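Local coordinates for protein Lys-gingipain W83 (Porphyromonas gingivalis, PDB 4ITC) that cleaves proteins after lysine as a secreted cysteine protease that may act as a virulence factor, and carries adhesin domains, hemolytic in vitro when isolated, of which this beta sandwich is one, at residues G27-N32 with C44-S49; E48-G53 with D158-D163. All blocks are in the same frame, centred on the assembly; numbering follows the deposited sequence.

Interaction 1. Residues G27-N32 with C44-S49; sequences GWKPGN and CVYSES
Strands 29-32 and 43-48 form an antiparallel beta hairpin in the six-strand antiparallel sheet of the adhesin domain's beta sandwich, with Lys-29 facing Tyr-46 and Gly-31 facing Cys-44 as hydrogen-bonded pairs. The bond from Gly-31 N to Cys-44 O is nearly straight (177°) at 2.9 Å. On the face bearing Lys-29 and Tyr-46, the phenol ring leans across the hairpin: with chi1 at 72°, CG sits between the backbone N and carbonyl carbon, and Lys-29 CB lies over the ring face, 4.1 Å from its centroid. Side-chain-less Gly-31 suits this site, since its CA meets the ring edge at Tyr-46 CD1. The extended lysine carries NZ to Glu-48 OE2 (2.7 Å), a salt bridge in which NZ meets the oxygen from above the carboxylate plane, and a water joins NZ, Tyr-46 OH and Glu-48 OE1. On the side of Trp-28 and Val-45, Ser-47 CB rests 3.7 Å from the centroid of the Trp-28 six-membered ring, while Ser-47 OG turns to His-153 and Asn-62, the latter a calcium ligand. Val-45 and Trp-28 also pack on Leu-64 of strand 62-65 in the second sheet, and strand 161-171 pairs with strand 43-48.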
loop_
_atom_site.group_PDB
_atom_site.type_symbol
_atom_site.label_atom_id
_atom_site.label_comp_id
_atom_site.label_asym_id
_atom_site.label_seq_id
_atom_site.Cartn_x
_atom_site.Cartn_y
_atom_site.Cartn_z
ATOM N N GLY A 27 -9.294 5.298 -5.769
ATOM C CA GLY A 27 -8.808 4.276 -4.837
ATOM C C GLY A 27 -7.413 3.839 -5.220
ATOM O O GLY A 27 -6.717 4.487 -6.027
ATOM N N TRP A 28 -7.032 2.678 -4.700
ATOM C CA TRP A 28 -5.767 2.056 -5.102
ATOM C C TRP A 28 -5.889 1.657 -6.581
ATOM O O TRP A 28 -6.935 1.128 -6.993
ATOM C CB TRP A 28 -5.454 0.803 -4.268
ATOM C CG TRP A 28 -5.016 1.119 -2.861
ATOM C CD1 TRP A 28 -5.792 1.201 -1.726
ATOM C CD2 TRP A 28 -3.677 1.365 -2.447
ATOM N NE1 TRP A 28 -5.012 1.518 -0.652
ATOM C CE2 TRP A 28 -3.698 1.602 -1.059
ATOM C CE3 TRP A 28 -2.454 1.426 -3.128
ATOM C CZ2 TRP A 28 -2.549 1.874 -0.330
ATOM C CZ3 TRP A 28 -1.310 1.701 -2.419
ATOM C CH2 TRP A 28 -1.361 1.942 -1.017
ATOM N N LYS A 29 -4.841 1.907 -7.347
ATOM C CA LYS A 29 -4.845 1.769 -8.818
ATOM C C LYS A 29 -3.565 1.065 -9.241
ATOM O O LYS A 29 -2.544 1.168 -8.593
ATOM C CB LYS A 29 -4.839 3.158 -9.456
ATOM C CG LYS A 29 -6.118 3.913 -9.317
ATOM C CD LYS A 29 -5.913 5.361 -9.722
ATOM C CE LYS A 29 -7.151 6.186 -9.479
ATOM N NZ LYS A 29 -6.975 7.549 -10.048
ATOM N N PRO A 30 -3.597 0.385 -10.367
ATOM C CA PRO A 30 -2.389 -0.172 -10.955
ATOM C C PRO A 30 -1.501 0.906 -11.561
ATOM O O PRO A 30 -1.990 1.784 -12.288
ATOM C CB PRO A 30 -2.948 -1.074 -12.073
ATOM C CG PRO A 30 -4.233 -0.444 -12.440
ATOM C CD PRO A 30 -4.793 0.148 -11.184
ATOM N N GLY A 31 -0.198 0.805 -11.303
ATOM C CA GLY A 31 0.782 1.698 -11.870
ATOM C C GLY A 31 1.791 0.883 -12.634
ATOM O O GLY A 31 2.074 -0.257 -12.281
ATOM N N ASN A 32 2.339 1.466 -13.687
ATOM C CA ASN A 32 3.495 0.831 -14.312
ATOM C C ASN A 32 4.432 1.792 -14.973
ATOM O O ASN A 32 4.121 2.988 -15.132
ATOM C CB ASN A 32 3.064 -0.211 -15.313
ATOM C CG ASN A 32 1.961 0.264 -16.159
ATOM O OD1 ASN A 32 0.784 -0.094 -15.961
ATOM N ND2 ASN A 32 2.302 1.162 -17.073
ATOM N N CYS A 44 3.250 -1.865 -10.214
ATOM C CA CYS A 44 2.983 -1.728 -8.772
ATOM C C CYS A 44 1.569 -1.231 -8.593
ATOM O O CYS A 44 0.797 -1.232 -9.551
ATOM C CB CYS A 44 3.963 -0.789 -8.127
ATOM S SG CYS A 44 3.873 0.935 -8.624
ATOM N N VAL A 45 1.196 -0.855 -7.360
ATOM C CA VAL A 45 -0.056 -0.169 -7.123
ATOM C C VAL A 45 0.228 1.146 -6.415
ATOM O O VAL A 45 1.253 1.319 -5.788
ATOM C CB VAL A 45 -1.047 -1.011 -6.280
ATOM C CG1 VAL A 45 -1.429 -2.250 -7.071
ATOM C CG2 VAL A 45 -0.461 -1.378 -4.944
ATOM N N TYR A 46 -0.714 2.076 -6.557
ATOM C CA TYR A 46 -0.554 3.383 -5.952
ATOM C C TYR A 46 -1.896 3.977 -5.563
ATOM O O TYR A 46 -2.965 3.571 -6.048
ATOM C CB TYR A 46 0.182 4.342 -6.874
ATOM C CG TYR A 46 -0.617 4.807 -8.065
ATOM C CD1 TYR A 46 -0.752 4.003 -9.194
ATOM C CD2 TYR A 46 -1.205 6.044 -8.079
ATOM C CE1 TYR A 46 -1.441 4.440 -10.286
ATOM C CE2 TYR A 46 -1.918 6.501 -9.178
ATOM C CZ TYR A 46 -2.042 5.683 -10.286
ATOM O OH TYR A 46 -2.755 6.134 -11.403
ATOM N N SER A 47 -1.839 4.921 -4.620
ATOM C CA SER A 47 -3.002 5.629 -4.154
ATOM C C SER A 47 -2.634 7.102 -4.006
ATOM O O SER A 47 -1.527 7.461 -3.591
ATOM C CB SER A 47 -3.470 5.044 -2.833
ATOM O OG SER A 47 -4.555 5.749 -2.286
ATOM N N GLU A 48 -3.582 7.975 -4.380
ATOM C CA GLU A 48 -3.364 9.409 -4.532
ATOM C C GLU A 48 -3.845 10.234 -3.341
ATOM O O GLU A 48 -5.011 10.125 -2.910
ATOM C CB GLU A 48 -4.140 9.890 -5.761
ATOM C CG GLU A 48 -3.689 9.243 -7.056
ATOM C CD GLU A 48 -4.753 9.307 -8.129
ATOM O OE1 GLU A 48 -4.439 9.938 -9.183
ATOM O OE2 GLU A 48 -5.891 8.790 -7.922
ATOM N N SER A 49 -2.992 11.157 -2.874
ATOM C CA SER A 49 -3.445 12.275 -2.049
ATOM C C SER A 49 -3.548 13.597 -2.798
ATOM O O SER A 49 -3.998 14.596 -2.221
ATOM C CB SER A 49 -2.531 12.430 -0.824
ATOM O OG SER A 49 -1.310 12.992 -1.174
HETATM O O HOH W 1 -6.066 7.136 -5.828
HETATM O O HOH W 2 -4.324 8.422 -11.696
HETATM O O HOH W 3 -3.623 3.956 -13.076
#

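Interaction 2. Residues E48-G53 with D158-D163. With GAI (guanidine), chain E.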
loop_
_atom_site.group_PDB
_atom_site.type_symbol
_atom_site.label_atom_id
_atom_site.label_comp_id
_atom_site.label_asym_id
_atom_site.label_seq_id
_atom_site.Cartn_x
_atom_site.Cartn_y
_atom_site.Cartn_z
ATOM N N GLU A 48 -3.582 7.975 -4.380
ATOM C CA GLU A 48 -3.364 9.409 -4.532
ATOM C C GLU A 48 -3.845 10.234 -3.341
ATOM O O GLU A 48 -5.011 10.125 -2.910
ATOM C CB GLU A 48 -4.140 9.890 -5.761
ATOM C CG GLU A 48 -3.689 9.243 -7.056
ATOM C CD GLU A 48 -4.753 9.307 -8.129
ATOM O OE1 GLU A 48 -4.439 9.938 -9.183
ATOM O OE2 GLU A 48 -5.891 8.790 -7.922
ATOM N N SER A 49 -2.992 11.157 -2.874
ATOM C CA SER A 49 -3.445 12.275 -2.049
ATOM C C SER A 49 -3.548 13.597 -2.798
ATOM O O SER A 49 -3.998 14.596 -2.221
ATOM C CB SER A 49 -2.531 12.430 -0.824
ATOM O OG SER A 49 -1.310 12.992 -1.174
ATOM N N PHE A 50 -3.140 13.589 -4.069
ATOM C CA PHE A 50 -3.270 14.713 -4.998
ATOM C C PHE A 50 -3.331 14.076 -6.372
ATOM O O PHE A 50 -2.516 13.214 -6.682
ATOM C CB PHE A 50 -2.043 15.615 -4.896
ATOM C CG PHE A 50 -2.085 16.833 -5.818
ATOM C CD1 PHE A 50 -1.605 16.737 -7.103
ATOM C CD2 PHE A 50 -2.678 18.004 -5.400
ATOM C CE1 PHE A 50 -1.650 17.828 -7.963
ATOM C CE2 PHE A 50 -2.735 19.106 -6.246
ATOM C CZ PHE A 50 -2.217 19.001 -7.515
ATOM N N GLY A 51 -4.269 14.528 -7.195
ATOM C CA GLY A 51 -4.417 13.982 -8.567
ATOM C C GLY A 51 -3.957 15.012 -9.610
ATOM O O GLY A 51 -4.211 16.209 -9.492
ATOM N N LEU A 52 -3.290 14.510 -10.625
ATOM C CA LEU A 52 -2.898 15.325 -11.793
ATOM C C LEU A 52 -4.080 15.836 -12.596
ATOM O O LEU A 52 -5.204 15.359 -12.456
ATOM C CB LEU A 52 -2.044 14.483 -12.701
ATOM C CG LEU A 52 -0.680 14.104 -12.109
ATOM C CD1 LEU A 52 0.118 13.222 -13.035
ATOM C CD2 LEU A 52 0.087 15.349 -11.711
ATOM N N GLY A 53 -3.813 16.821 -13.452
ATOM C CA GLY A 53 -4.788 17.220 -14.467
ATOM C C GLY A 53 -5.975 18.018 -13.980
ATOM O O GLY A 53 -6.976 18.131 -14.702
ATOM N N ASP A 158 -2.764 16.133 0.082
ATOM C CA ASP A 158 -1.962 17.168 -0.553
ATOM C C ASP A 158 -0.478 16.886 -0.620
ATOM O O ASP A 158 0.342 17.777 -0.500
ATOM C CB ASP A 158 -2.239 18.540 0.139
ATOM C CG ASP A 158 -1.720 19.684 -0.653
ATOM O OD1 ASP A 158 -1.667 19.618 -1.904
ATOM O OD2 ASP A 158 -1.400 20.719 -0.023
ATOM N N MET A 159 -0.144 15.629 -0.901
ATOM C CA MET A 159 1.223 15.229 -1.182
ATOM C C MET A 159 1.246 14.752 -2.624
ATOM O O MET A 159 1.084 15.591 -3.554
ATOM C CB MET A 159 1.719 14.247 -0.136
ATOM C CG MET A 159 2.013 14.956 1.188
ATOM S SD MET A 159 3.517 15.938 1.082
ATOM C CE MET A 159 3.260 17.127 2.446
ATOM N N PHE A 160 1.374 13.456 -2.875
ATOM C CA PHE A 160 1.220 12.996 -4.273
ATOM C C PHE A 160 0.669 11.579 -4.276
ATOM O O PHE A 160 -0.538 11.409 -4.181
ATOM C CB PHE A 160 2.481 13.205 -5.114
ATOM C CG PHE A 160 2.261 13.062 -6.595
ATOM C CD1 PHE A 160 1.259 13.780 -7.221
ATOM C CD2 PHE A 160 3.033 12.216 -7.345
ATOM C CE1 PHE A 160 1.059 13.682 -8.605
ATOM C CE2 PHE A 160 2.834 12.101 -8.745
ATOM C CZ PHE A 160 1.842 12.823 -9.355
ATOM N N TYR A 161 1.510 10.588 -4.455
ATOM C CA TYR A 161 1.101 9.173 -4.360
ATOM C C TYR A 161 1.938 8.423 -3.362
ATOM O O TYR A 161 3.122 8.710 -3.177
ATOM C CB TYR A 161 1.220 8.375 -5.653
ATOM C CG TYR A 161 0.833 8.982 -6.966
ATOM C CD1 TYR A 161 -0.134 9.999 -7.060
ATOM C CD2 TYR A 161 1.387 8.472 -8.133
ATOM C CE1 TYR A 161 -0.464 10.520 -8.299
ATOM C CE2 TYR A 161 1.046 8.978 -9.378
ATOM C CZ TYR A 161 0.124 9.999 -9.447
ATOM O OH TYR A 161 -0.307 10.549 -10.655
ATOM N N ILE A 162 1.312 7.409 -2.754
ATOM C CA ILE A 162 2.011 6.318 -2.141
ATOM C C ILE A 162 1.984 5.133 -3.109
ATOM O O ILE A 162 0.930 4.793 -3.667
ATOM C CB ILE A 162 1.426 5.936 -0.743
ATOM C CG1 ILE A 162 2.269 4.828 -0.090
ATOM C CG2 ILE A 162 -0.051 5.605 -0.775
ATOM C CD1 ILE A 162 1.867 4.595 1.351
ATOM N N ASP A 163 3.128 4.493 -3.277
ATOM C CA ASP A 163 3.258 3.330 -4.124
ATOM C C ASP A 163 3.588 2.110 -3.233
ATOM O O ASP A 163 4.373 2.214 -2.304
ATOM C CB ASP A 163 4.402 3.487 -5.098
ATOM C CG ASP A 163 4.343 4.707 -6.008
ATOM O OD1 ASP A 163 3.329 5.436 -6.136
ATOM O OD2 ASP A 163 5.435 4.924 -6.656
HETATM C C GAI E . 2.537 20.627 -0.546
HETATM N N1 GAI E . 3.598 21.325 -0.554
HETATM N N2 GAI E . 1.390 21.112 -0.977
HETATM N N3 GAI E . 2.667 19.420 -0.053
HETATM O O HOH W 4 -2.852 11.602 -10.670
#
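Ser-49 and Phe-160 meet through backbone atoms where strand 43-48 gives way to a turn and the loop 158-160 leads into strand 161-171. Phe-160 O takes a 2.8 Å bond from Ser-49 N and a weak, longer one from Phe-50 N, so two successive amides converge on one carbonyl. In return, Asp-158 N reaches Ser-49 O at 3.0 Å. A small hydroxyl suits Ser-49: chi1 of 75° tucks OG between its own backbone N and carbonyl carbon, where it accepts from Met-159 N at 2.9 Å and also bonds Glu-91. The same Glu-91 carboxylate bonds the Phe-160 amide, orienting the loop.

Leu-52 and the aromatic rings meet beside this backbone pairing. Leu-52 CD2 comes to the edge of the Phe-160 ring, 3.7 Å from CE1, and CD1 of the same leucine touches Tyr-161 OH. Phe-50 CD1 lies 4.1 Å from Phe-160 CD1, the two side chains crossing at a slant. Phe-160 and Tyr-161 lay their rings against each other, Phe-160 CE2 standing over the centre of the tyrosine ring, whose edge meets Phe-50 O. Glu-48 runs alongside Tyr-161, its CG 3.6 Å from CD1; a water links Glu-48 OE1, Tyr-161 OH and Leu-52 N, while OE2 is paired with Lys-29.

Farther out, Asp-158 receives a bound guanidine at two points, its backbone O from N3 (2.9 Å) and its carboxylate OD2 from N2, with Met-159 CE beside N3. Phe-50 and Asp-158 pack on Val-57 of the short strand 56-57, partner of 50-51, while strand 161-171 continues between strands 43-48 and 75-83.

How the interactions relate
Interactions 1 and 2 have centres 9 Å apart and follow one another along the chain: the strand that closes the hairpin in interaction 1 runs straight into the turn of interaction 2, and Glu-48 and Ser-49 belong to both. Strand 161-171, reached by the chain over a hundred residues later, is the common neighbour, pairing with strand 43-48 through Ser-47 N and Ile-162 O (2.9 Å). The rings of Tyr-46 and Tyr-161 meet between the two contacts, CD2 to CD2, 3.6 Å apart. Early and late parts of the domain are thereby joined in one sheet, strand 43-48 lying between 29-32 and 161-171; interaction 2 is centred farther from the chain's centre (about 13 Å against 8 Å).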